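Local coordinates for beta-glycosidase (Bacteroides caccae, PDB 6T2R), which is a family 16 glycoside hydrolase of a human gut bacterium, an endo-acting O-glycanase that helps to initiate mucin breakdown, at residues I110-R115 with D256-Y261; N188-D193 with F201-K206. All coordinates share one frame; numbering follows the deposited sequence.

Contact 1 of 2, residues I110-R115 with D256-Y261; sequences IEVRAR and DWVRHY. With SO4 (sulfate ion), chain B.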
ATOM      1  N   ILE A 110       4.301  -9.612  -0.386  1.00 24.13           N
ATOM      2  CA  ILE A 110       4.404  -8.438   0.517  1.00 22.75           C
ATOM      3  C   ILE A 110       3.207  -8.490   1.441  1.00 24.88           C
ATOM      4  O   ILE A 110       2.064  -8.571   0.910  1.00 24.55           O
ATOM      5  CB  ILE A 110       4.477  -7.144  -0.298  1.00 23.88           C
ATOM      6  CG1 ILE A 110       5.621  -7.214  -1.307  1.00 26.62           C
ATOM      7  CG2 ILE A 110       4.655  -5.979   0.632  1.00 25.09           C
ATOM      8  CD1 ILE A 110       5.771  -5.985  -2.170  1.00 25.39           C
ATOM      9  N   GLU A 111       3.440  -8.450   2.749  1.00 23.22           N
ATOM     10  CA  GLU A 111       2.329  -8.476   3.731  1.00 28.45           C
ATOM     11  C   GLU A 111       2.560  -7.364   4.738  1.00 29.55           C
ATOM     12  O   GLU A 111       3.746  -7.093   5.115  1.00 28.91           O
ATOM     13  CB  GLU A 111       2.194  -9.776   4.522  1.00 28.25           C
ATOM     14  CG  GLU A 111       1.878 -10.989   3.686  1.00 29.33           C
ATOM     15  CD  GLU A 111       1.873 -12.283   4.500  1.00 31.16           C
ATOM     16  OE1 GLU A 111       2.553 -12.324   5.509  1.00 29.90           O
ATOM     17  OE2 GLU A 111       1.175 -13.239   4.117  1.00 34.83           O
ATOM     18  N   VAL A 112       1.463  -6.724   5.114  1.00 29.09           N
ATOM     19  CA  VAL A 112       1.479  -5.640   6.132  1.00 27.26           C
ATOM     20  C   VAL A 112       0.367  -5.944   7.125  1.00 24.28           C
ATOM     21  O   VAL A 112      -0.815  -6.155   6.682  1.00 26.40           O
ATOM     22  CB  VAL A 112       1.318  -4.255   5.473  1.00 24.98           C
ATOM     23  CG1 VAL A 112       1.317  -3.132   6.501  1.00 26.50           C
ATOM     24  CG2 VAL A 112       2.396  -4.025   4.430  1.00 26.70           C
ATOM     25  N   ARG A 113       0.699  -5.895   8.408  1.00 26.24           N
ATOM     26  CA  ARG A 113      -0.295  -6.133   9.480  1.00 24.79           C
ATOM     27  C   ARG A 113      -0.626  -4.780  10.119  1.00 25.39           C
ATOM     28  O   ARG A 113       0.304  -4.069  10.605  1.00 27.26           O
ATOM     29  CB  ARG A 113       0.215  -7.206  10.450  1.00 25.68           C
ATOM     30  CG  ARG A 113      -0.734  -7.424  11.620  1.00 26.86           C
ATOM     31  CD  ARG A 113      -0.276  -8.532  12.545  1.00 31.69           C
ATOM     32  NE  ARG A 113      -1.378  -9.039  13.355  1.00 31.21           N
ATOM     33  CZ  ARG A 113      -1.541  -8.800  14.660  1.00 32.18           C
ATOM     34  NH1 ARG A 113      -0.707  -8.012  15.319  1.00 32.39           N
ATOM     35  NH2 ARG A 113      -2.584  -9.297  15.287  1.00 29.97           N
ATOM     36  N   ALA A 114      -1.906  -4.418  10.118  1.00 28.45           N
ATOM     37  CA  ALA A 114      -2.358  -3.055  10.440  1.00 28.40           C
ATOM     38  C   ALA A 114      -3.724  -3.130  11.082  1.00 31.02           C
ATOM     39  O   ALA A 114      -4.548  -4.007  10.681  1.00 29.44           O
ATOM     40  CB  ALA A 114      -2.426  -2.203   9.188  1.00 31.90           C
ATOM     41  N   ARG A 115      -3.961  -2.189  11.994  1.00 31.28           N
ATOM     42  CA  ARG A 115      -5.275  -1.965  12.626  1.00 31.29           C
ATOM     43  C   ARG A 115      -5.766  -0.590  12.174  1.00 30.01           C
ATOM     44  O   ARG A 115      -4.993   0.352  12.272  1.00 30.89           O
ATOM     45  CB  ARG A 115      -5.142  -2.127  14.141  1.00 32.31           C
ATOM     46  CG  ARG A 115      -6.442  -1.847  14.892  1.00 38.95           C
ATOM     47  CD  ARG A 115      -6.522  -2.476  16.282  1.00 37.55           C
ATOM     48  NE  ARG A 115      -5.477  -1.912  17.097  1.00 39.63           N
ATOM     49  CZ  ARG A 115      -4.929  -2.471  18.173  1.00 38.76           C
ATOM     50  NH1 ARG A 115      -5.304  -3.659  18.599  1.00 40.86           N
ATOM     51  NH2 ARG A 115      -3.948  -1.857  18.794  1.00 36.27           N
ATOM     52  N   ASP A 256       1.774  -2.829  12.698  1.00 32.02           N
ATOM     53  CA  ASP A 256       2.562  -3.802  13.484  1.00 31.71           C
ATOM     54  C   ASP A 256       3.836  -4.163  12.724  1.00 28.55           C
ATOM     55  O   ASP A 256       4.925  -4.133  13.362  1.00 27.65           O
ATOM     56  CB  ASP A 256       1.684  -5.012  13.787  1.00 33.43           C
ATOM     57  CG  ASP A 256       2.237  -5.956  14.832  1.00 33.60           C
ATOM     58  OD1 ASP A 256       3.241  -5.603  15.483  1.00 35.64           O
ATOM     59  OD2 ASP A 256       1.658  -7.042  14.956  1.00 33.55           O
ATOM     60  N   TRP A 257       3.732  -4.532  11.433  1.00 29.38           N
ATOM     61  CA  TRP A 257       4.928  -4.978  10.655  1.00 28.14           C
ATOM     62  C   TRP A 257       4.675  -5.028   9.148  1.00 25.56           C
ATOM     63  O   TRP A 257       3.514  -5.055   8.696  1.00 23.30           O
ATOM     64  CB  TRP A 257       5.508  -6.341  11.133  1.00 28.26           C
ATOM     65  CG  TRP A 257       4.528  -7.472  11.325  1.00 30.05           C
ATOM     66  CD1 TRP A 257       4.119  -7.984  12.531  1.00 32.28           C
ATOM     67  CD2 TRP A 257       3.866  -8.283  10.324  1.00 30.27           C
ATOM     68  NE1 TRP A 257       3.223  -9.003  12.341  1.00 30.02           N
ATOM     69  CE2 TRP A 257       3.065  -9.225  11.007  1.00 28.63           C
ATOM     70  CE3 TRP A 257       3.839  -8.290   8.922  1.00 29.09           C
ATOM     71  CZ2 TRP A 257       2.258 -10.151  10.347  1.00 30.93           C
ATOM     72  CZ3 TRP A 257       3.028  -9.194   8.267  1.00 30.67           C
ATOM     73  CH2 TRP A 257       2.278 -10.134   8.966  1.00 29.31           C
ATOM     74  N   VAL A 258       5.786  -5.106   8.417  1.00 26.68           N
ATOM     75  CA  VAL A 258       5.827  -5.430   6.973  1.00 26.24           C
ATOM     76  C   VAL A 258       6.687  -6.662   6.852  1.00 26.93           C
ATOM     77  O   VAL A 258       7.791  -6.635   7.420  1.00 26.97           O
ATOM     78  CB  VAL A 258       6.423  -4.290   6.141  1.00 25.55           C
ATOM     79  CG1 VAL A 258       6.427  -4.635   4.661  1.00 25.95           C
ATOM     80  CG2 VAL A 258       5.691  -2.987   6.397  1.00 28.20           C
ATOM     81  N   ARG A 259       6.222  -7.660   6.100  1.00 26.90           N
ATOM     82  CA  ARG A 259       7.043  -8.871   5.820  1.00 26.86           C
ATOM     83  C   ARG A 259       7.075  -9.115   4.322  1.00 26.93           C
ATOM     84  O   ARG A 259       6.070  -8.922   3.649  1.00 25.92           O
ATOM     85  CB  ARG A 259       6.567 -10.110   6.584  1.00 27.43           C
ATOM     86  CG  ARG A 259       6.831 -10.019   8.083  1.00 26.21           C
ATOM     87  CD  ARG A 259       5.951 -11.023   8.807  1.00 31.09           C
ATOM     88  NE  ARG A 259       6.184 -11.031  10.240  1.00 31.90           N
ATOM     89  CZ  ARG A 259       5.469 -11.741  11.082  1.00 30.90           C
ATOM     90  NH1 ARG A 259       4.510 -12.531  10.645  1.00 33.35           N
ATOM     91  NH2 ARG A 259       5.710 -11.675  12.363  1.00 29.43           N
ATOM     92  N   HIS A 260       8.256  -9.492   3.853  1.00 27.74           N
ATOM     93  CA  HIS A 260       8.534  -9.802   2.446  1.00 24.94           C
ATOM     94  C   HIS A 260       9.053 -11.225   2.405  1.00 26.17           C
ATOM     95  O   HIS A 260      10.029 -11.503   3.093  1.00 26.06           O
ATOM     96  CB  HIS A 260       9.484  -8.747   1.881  1.00 26.13           C
ATOM     97  CG  HIS A 260       9.715  -8.886   0.429  1.00 23.74           C
ATOM     98  ND1 HIS A 260       8.728  -9.264  -0.405  1.00 24.40           N
ATOM     99  CD2 HIS A 260      10.825  -8.705  -0.310  1.00 24.40           C
ATOM    100  CE1 HIS A 260       9.196  -9.294  -1.632  1.00 25.09           C
ATOM    101  NE2 HIS A 260      10.497  -8.965  -1.597  1.00 23.74           N
ATOM    102  N   TYR A 261       8.365 -12.093   1.668  1.00 25.43           N
ATOM    103  CA  TYR A 261       8.775 -13.492   1.430  1.00 27.88           C
ATOM    104  C   TYR A 261       9.107 -13.699  -0.052  1.00 31.01           C
ATOM    105  O   TYR A 261       8.586 -12.950  -0.938  1.00 28.39           O
ATOM    106  CB  TYR A 261       7.649 -14.419   1.866  1.00 28.98           C
ATOM    107  CG  TYR A 261       7.235 -14.334   3.313  1.00 28.95           C
ATOM    108  CD1 TYR A 261       6.306 -13.404   3.769  1.00 28.61           C
ATOM    109  CD2 TYR A 261       7.722 -15.262   4.223  1.00 28.36           C
ATOM    110  CE1 TYR A 261       5.898 -13.373   5.098  1.00 29.77           C
ATOM    111  CE2 TYR A 261       7.336 -15.234   5.557  1.00 31.87           C
ATOM    112  CZ  TYR A 261       6.417 -14.300   5.998  1.00 31.21           C
ATOM    113  OH  TYR A 261       6.043 -14.353   7.311  1.00 34.29           O
TER
HETATM  114  S   SO4 B 301      13.848  -8.906  -2.619  1.00 46.33           S
HETATM  115  O1  SO4 B 301      12.549  -8.372  -3.023  1.00 43.81           O
HETATM  116  O2  SO4 B 301      14.118  -8.541  -1.239  1.00 48.88           O
HETATM  117  O3  SO4 B 301      14.856  -8.342  -3.460  1.00 40.31           O
HETATM  118  O4  SO4 B 301      13.824 -10.344  -2.720  1.00 39.74           O
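Arg-113 and Trp-257 meet through a CH-pi contact: CB of Arg-113 sits over one face of the indole, 3.6 Å from the centroid of its six-membered ring. The opposite face of the indole carries NE of Arg-259, so the ring lies between two arginine side chains. Glu-111 CB comes to the ring edge instead, 3.9 Å from Trp-257 CZ3.

The charged pair is Arg-113 with Asp-256. Arg-113 CG is anti to the backbone N (chi1 176°) and the chain runs out extended. This brings Arg-113 NH1 to 2.6 Å from Asp-256 OD2, a salt bridge. The oxygen is met on its anti side, from out of the carboxylate plane, and guanidinium and carboxylate are turned 61° apart.

The backbones pair antiparallel. Glu-111 and Arg-259 exchange two hydrogen bonds, and Arg-113 N donates to Trp-257 O. Asp-256 N donates to Arg-113 O at 2.8 Å. Asp-256 and Trp-257 both face Arg-113, a classic beta bulge.

On the other face, Val-112 and Val-258 lie side by side. His-260 NE2 donates to sulfate O1 at 2.6 Å; the ion probably comes from the crystallisation liquor. The valines pack on Ile-232 of strand 228-233. Strand 187-195 flanks segment 110-115, and strand 29-35 flanks segment 256-261.

Contact 2 of 2, residues N188-D193 with F201-K206; sequences NVYGVD and FHVNGK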
ATOM      1  N   ASN A 188      -5.417  -6.822  10.842  1.00 31.18           N
ATOM      2  CA  ASN A 188      -5.642  -7.731   9.703  1.00 28.42           C
ATOM      3  C   ASN A 188      -4.336  -7.740   8.928  1.00 29.40           C
ATOM      4  O   ASN A 188      -3.585  -6.742   9.002  1.00 28.68           O
ATOM      5  CB  ASN A 188      -6.820  -7.256   8.881  1.00 28.70           C
ATOM      6  CG  ASN A 188      -8.119  -7.208   9.661  1.00 29.18           C
ATOM      7  OD1 ASN A 188      -8.835  -8.191   9.699  1.00 30.68           O
ATOM      8  ND2 ASN A 188      -8.475  -6.050  10.212  1.00 29.88           N
ATOM      9  N   VAL A 189      -4.081  -8.805   8.194  1.00 26.88           N
ATOM     10  CA  VAL A 189      -2.857  -8.932   7.351  1.00 28.52           C
ATOM     11  C   VAL A 189      -3.240  -8.773   5.870  1.00 28.78           C
ATOM     12  O   VAL A 189      -3.894  -9.681   5.335  1.00 30.08           O
ATOM     13  CB  VAL A 189      -2.154 -10.272   7.599  1.00 28.98           C
ATOM     14  CG1 VAL A 189      -0.869 -10.373   6.772  1.00 30.79           C
ATOM     15  CG2 VAL A 189      -1.862 -10.461   9.090  1.00 30.62           C
ATOM     16  N   TYR A 190      -2.811  -7.675   5.245  1.00 26.63           N
ATOM     17  CA  TYR A 190      -3.025  -7.366   3.811  1.00 25.67           C
ATOM     18  C   TYR A 190      -1.820  -7.849   3.019  1.00 25.45           C
ATOM     19  O   TYR A 190      -0.678  -7.496   3.389  1.00 26.24           O
ATOM     20  CB  TYR A 190      -3.344  -5.874   3.659  1.00 25.25           C
ATOM     21  CG  TYR A 190      -4.486  -5.440   4.551  1.00 26.02           C
ATOM     22  CD1 TYR A 190      -5.796  -5.681   4.184  1.00 24.31           C
ATOM     23  CD2 TYR A 190      -4.257  -4.873   5.799  1.00 25.25           C
ATOM     24  CE1 TYR A 190      -6.851  -5.324   5.003  1.00 24.13           C
ATOM     25  CE2 TYR A 190      -5.296  -4.507   6.636  1.00 22.89           C
ATOM     26  CZ  TYR A 190      -6.599  -4.723   6.226  1.00 25.51           C
ATOM     27  OH  TYR A 190      -7.642  -4.355   7.029  1.00 24.49           O
ATOM     28  N   GLY A 191      -2.071  -8.656   1.986  1.00 23.92           N
ATOM     29  CA  GLY A 191      -1.008  -9.298   1.194  1.00 23.76           C
ATOM     30  C   GLY A 191      -1.296  -9.355  -0.306  1.00 22.75           C
ATOM     31  O   GLY A 191      -2.485  -9.346  -0.728  1.00 20.91           O
ATOM     32  N   VAL A 192      -0.230  -9.329  -1.100  1.00 21.84           N
ATOM     33  CA  VAL A 192      -0.251  -9.605  -2.554  1.00 22.15           C
ATOM     34  C   VAL A 192       0.936 -10.524  -2.832  1.00 24.36           C
ATOM     35  O   VAL A 192       1.998 -10.312  -2.172  1.00 23.73           O
ATOM     36  CB  VAL A 192      -0.212  -8.314  -3.389  1.00 24.86           C
ATOM     37  CG1 VAL A 192       1.142  -7.571  -3.292  1.00 23.27           C
ATOM     38  CG2 VAL A 192      -0.606  -8.598  -4.844  1.00 27.33           C
ATOM     39  N   ASP A 193       0.740 -11.496  -3.716  1.00 23.13           N
ATOM     40  CA  ASP A 193       1.806 -12.376  -4.253  1.00 25.44           C
ATOM     41  C   ASP A 193       2.025 -12.016  -5.722  1.00 25.53           C
ATOM     42  O   ASP A 193       0.989 -11.937  -6.497  1.00 26.92           O
ATOM     43  CB  ASP A 193       1.420 -13.851  -4.121  1.00 27.48           C
ATOM     44  CG  ASP A 193       1.180 -14.329  -2.692  1.00 29.44           C
ATOM     45  OD1 ASP A 193       1.580 -13.596  -1.727  1.00 26.86           O
ATOM     46  OD2 ASP A 193       0.591 -15.434  -2.547  1.00 26.92           O
ATOM     47  N   PHE A 201      -4.134 -11.641  -4.366  1.00 25.69           N
ATOM     48  CA  PHE A 201      -4.420 -10.759  -3.204  1.00 25.91           C
ATOM     49  C   PHE A 201      -5.021 -11.579  -2.071  1.00 26.09           C
ATOM     50  O   PHE A 201      -5.885 -12.410  -2.337  1.00 26.16           O
ATOM     51  CB  PHE A 201      -5.363  -9.637  -3.619  1.00 26.50           C
ATOM     52  CG  PHE A 201      -4.726  -8.632  -4.548  1.00 25.59           C
ATOM     53  CD1 PHE A 201      -4.020  -7.533  -4.061  1.00 27.52           C
ATOM     54  CD2 PHE A 201      -4.832  -8.782  -5.914  1.00 24.70           C
ATOM     55  CE1 PHE A 201      -3.433  -6.612  -4.925  1.00 25.01           C
ATOM     56  CE2 PHE A 201      -4.255  -7.858  -6.777  1.00 23.79           C
ATOM     57  CZ  PHE A 201      -3.574  -6.772  -6.291  1.00 24.04           C
ATOM     58  N   HIS A 202      -4.551 -11.340  -0.856  1.00 25.45           N
ATOM     59  CA  HIS A 202      -4.982 -12.043   0.368  1.00 27.71           C
ATOM     60  C   HIS A 202      -5.272 -10.989   1.420  1.00 29.12           C
ATOM     61  O   HIS A 202      -4.597  -9.951   1.427  1.00 27.77           O
ATOM     62  CB  HIS A 202      -3.916 -13.029   0.879  1.00 27.51           C
ATOM     63  CG  HIS A 202      -3.621 -14.148  -0.056  1.00 29.62           C
ATOM     64  ND1 HIS A 202      -2.542 -14.122  -0.919  1.00 34.45           N
ATOM     65  CD2 HIS A 202      -4.286 -15.306  -0.299  1.00 30.41           C
ATOM     66  CE1 HIS A 202      -2.532 -15.244  -1.624  1.00 39.16           C
ATOM     67  NE2 HIS A 202      -3.615 -15.986  -1.272  1.00 29.28           N
ATOM     68  N   VAL A 203      -6.295 -11.261   2.221  1.00 29.34           N
ATOM     69  CA  VAL A 203      -6.530 -10.645   3.552  1.00 29.17           C
ATOM     70  C   VAL A 203      -6.582 -11.797   4.573  1.00 29.78           C
ATOM     71  O   VAL A 203      -7.342 -12.764   4.322  1.00 27.55           O
ATOM     72  CB  VAL A 203      -7.820  -9.806   3.521  1.00 26.03           C
ATOM     73  CG1 VAL A 203      -8.154  -9.266   4.878  1.00 25.89           C
ATOM     74  CG2 VAL A 203      -7.714  -8.671   2.517  1.00 28.07           C
ATOM     75  N   ASN A 204      -5.767 -11.713   5.634  1.00 29.54           N
ATOM     76  CA  ASN A 204      -5.574 -12.767   6.666  1.00 31.80           C
ATOM     77  C   ASN A 204      -5.358 -14.140   6.020  1.00 31.41           C
ATOM     78  O   ASN A 204      -5.881 -15.087   6.541  1.00 33.37           O
ATOM     79  CB  ASN A 204      -6.771 -12.756   7.630  1.00 30.64           C
ATOM     80  CG  ASN A 204      -6.954 -11.377   8.228  1.00 31.52           C
ATOM     81  OD1 ASN A 204      -5.968 -10.728   8.555  1.00 29.12           O
ATOM     82  ND2 ASN A 204      -8.180 -10.893   8.326  1.00 25.72           N
ATOM     83  N   GLY A 205      -4.665 -14.264   4.892  1.00 32.26           N
ATOM     84  CA  GLY A 205      -4.414 -15.604   4.321  1.00 31.06           C
ATOM     85  C   GLY A 205      -5.572 -16.166   3.496  1.00 31.02           C
ATOM     86  O   GLY A 205      -5.334 -17.126   2.775  1.00 36.35           O
ATOM     87  N   LYS A 206      -6.739 -15.528   3.509  1.00 29.67           N
ATOM     88  CA  LYS A 206      -7.866 -15.790   2.596  1.00 30.33           C
ATOM     89  C   LYS A 206      -7.587 -15.113   1.243  1.00 31.04           C
ATOM     90  O   LYS A 206      -7.234 -13.931   1.206  1.00 25.23           O
ATOM     91  CB  LYS A 206      -9.147 -15.297   3.273  1.00 35.33           C
ATOM     92  CG  LYS A 206     -10.448 -15.514   2.505  1.00 44.62           C
ATOM     93  CD  LYS A 206     -11.168 -16.845   2.741  1.00 52.12           C
ATOM     94  CE  LYS A 206     -11.247 -17.731   1.508  1.00 60.66           C
ATOM     95  NZ  LYS A 206     -11.533 -19.150   1.850  1.00 64.71           N
TER
HETATM   96  O   HOH W   1      -3.165 -11.907   3.942  1.00 25.66           O
HETATM   97  O   HOH W   2      -0.551 -12.358  -0.343  1.00 23.18           O
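Asn-204 sets its CG anti to its own carbonyl carbon (chi1 -55°), which turns its amide back toward Asn-188 and Val-189. Asn-204 OD1 accepts from Val-189 N at 2.7 Å. Asn-204 ND2 donates to Asn-188 OD1 at 3.1 Å, in the carbonyl plane and on a lone pair. The two amide planes are 32° apart. Both ends of the Asn-204 amide are thus held, and Asn-188 ND2 is tied to Asn-183 O.

Val-192 CG2 is anti to the backbone N, and this methyl rests over one face of Phe-201, 3.7 Å from the ring centroid. Tyr-190 and Val-203 run side by side on the same face of the sheet.

On the other face, Asp-193 OD2 approaches the His-202 ring edge, 3.3 Å from CE1. A water links the pair, 2.8 Å from Asp-193 OD1 and 2.7 Å from His-202 ND1. Asp-193 also forms a salt bridge with Arg-109.

Gly-191 and His-202 form a hydrogen-bonded antiparallel pair. Asn-204 N donates to Val-189 O, where the strand gives way to a type I' turn from Val-203 to Lys-206. A second water bridges Val-189 O and Gly-205 N.

The contact joins the strands of hairpin 187-195 and 198-203. Strand 108-116 lies beside segment 188-193. Strand 206-212 pairs with strand 198-203, while Phe-201 and Val-203 pack on strand 155-161.

Overall arrangement
The contacts are the outer two of three successive strand pairings, in the order 251-263, 108-116, 187-195, 198-203. Their centres are 9 Å apart. The join is between the middle strands: Val-112 N lies 2.9 Å from Tyr-190 O, and Asn-188 N lies 3.0 Å from Ala-114 O, both probable hydrogen bonds. Side chains continue the link, with Trp-257 CH2 3.8 Å from Val-189 CG1. Along the chain, contact 2 is nested within the loop that contact 1 closes. Both belong to the family 16 domain, whose known fold is a beta-jelly roll. The sulfate is held at the His-260 end of contact 1, with His-106 and Gln-262 as further partners.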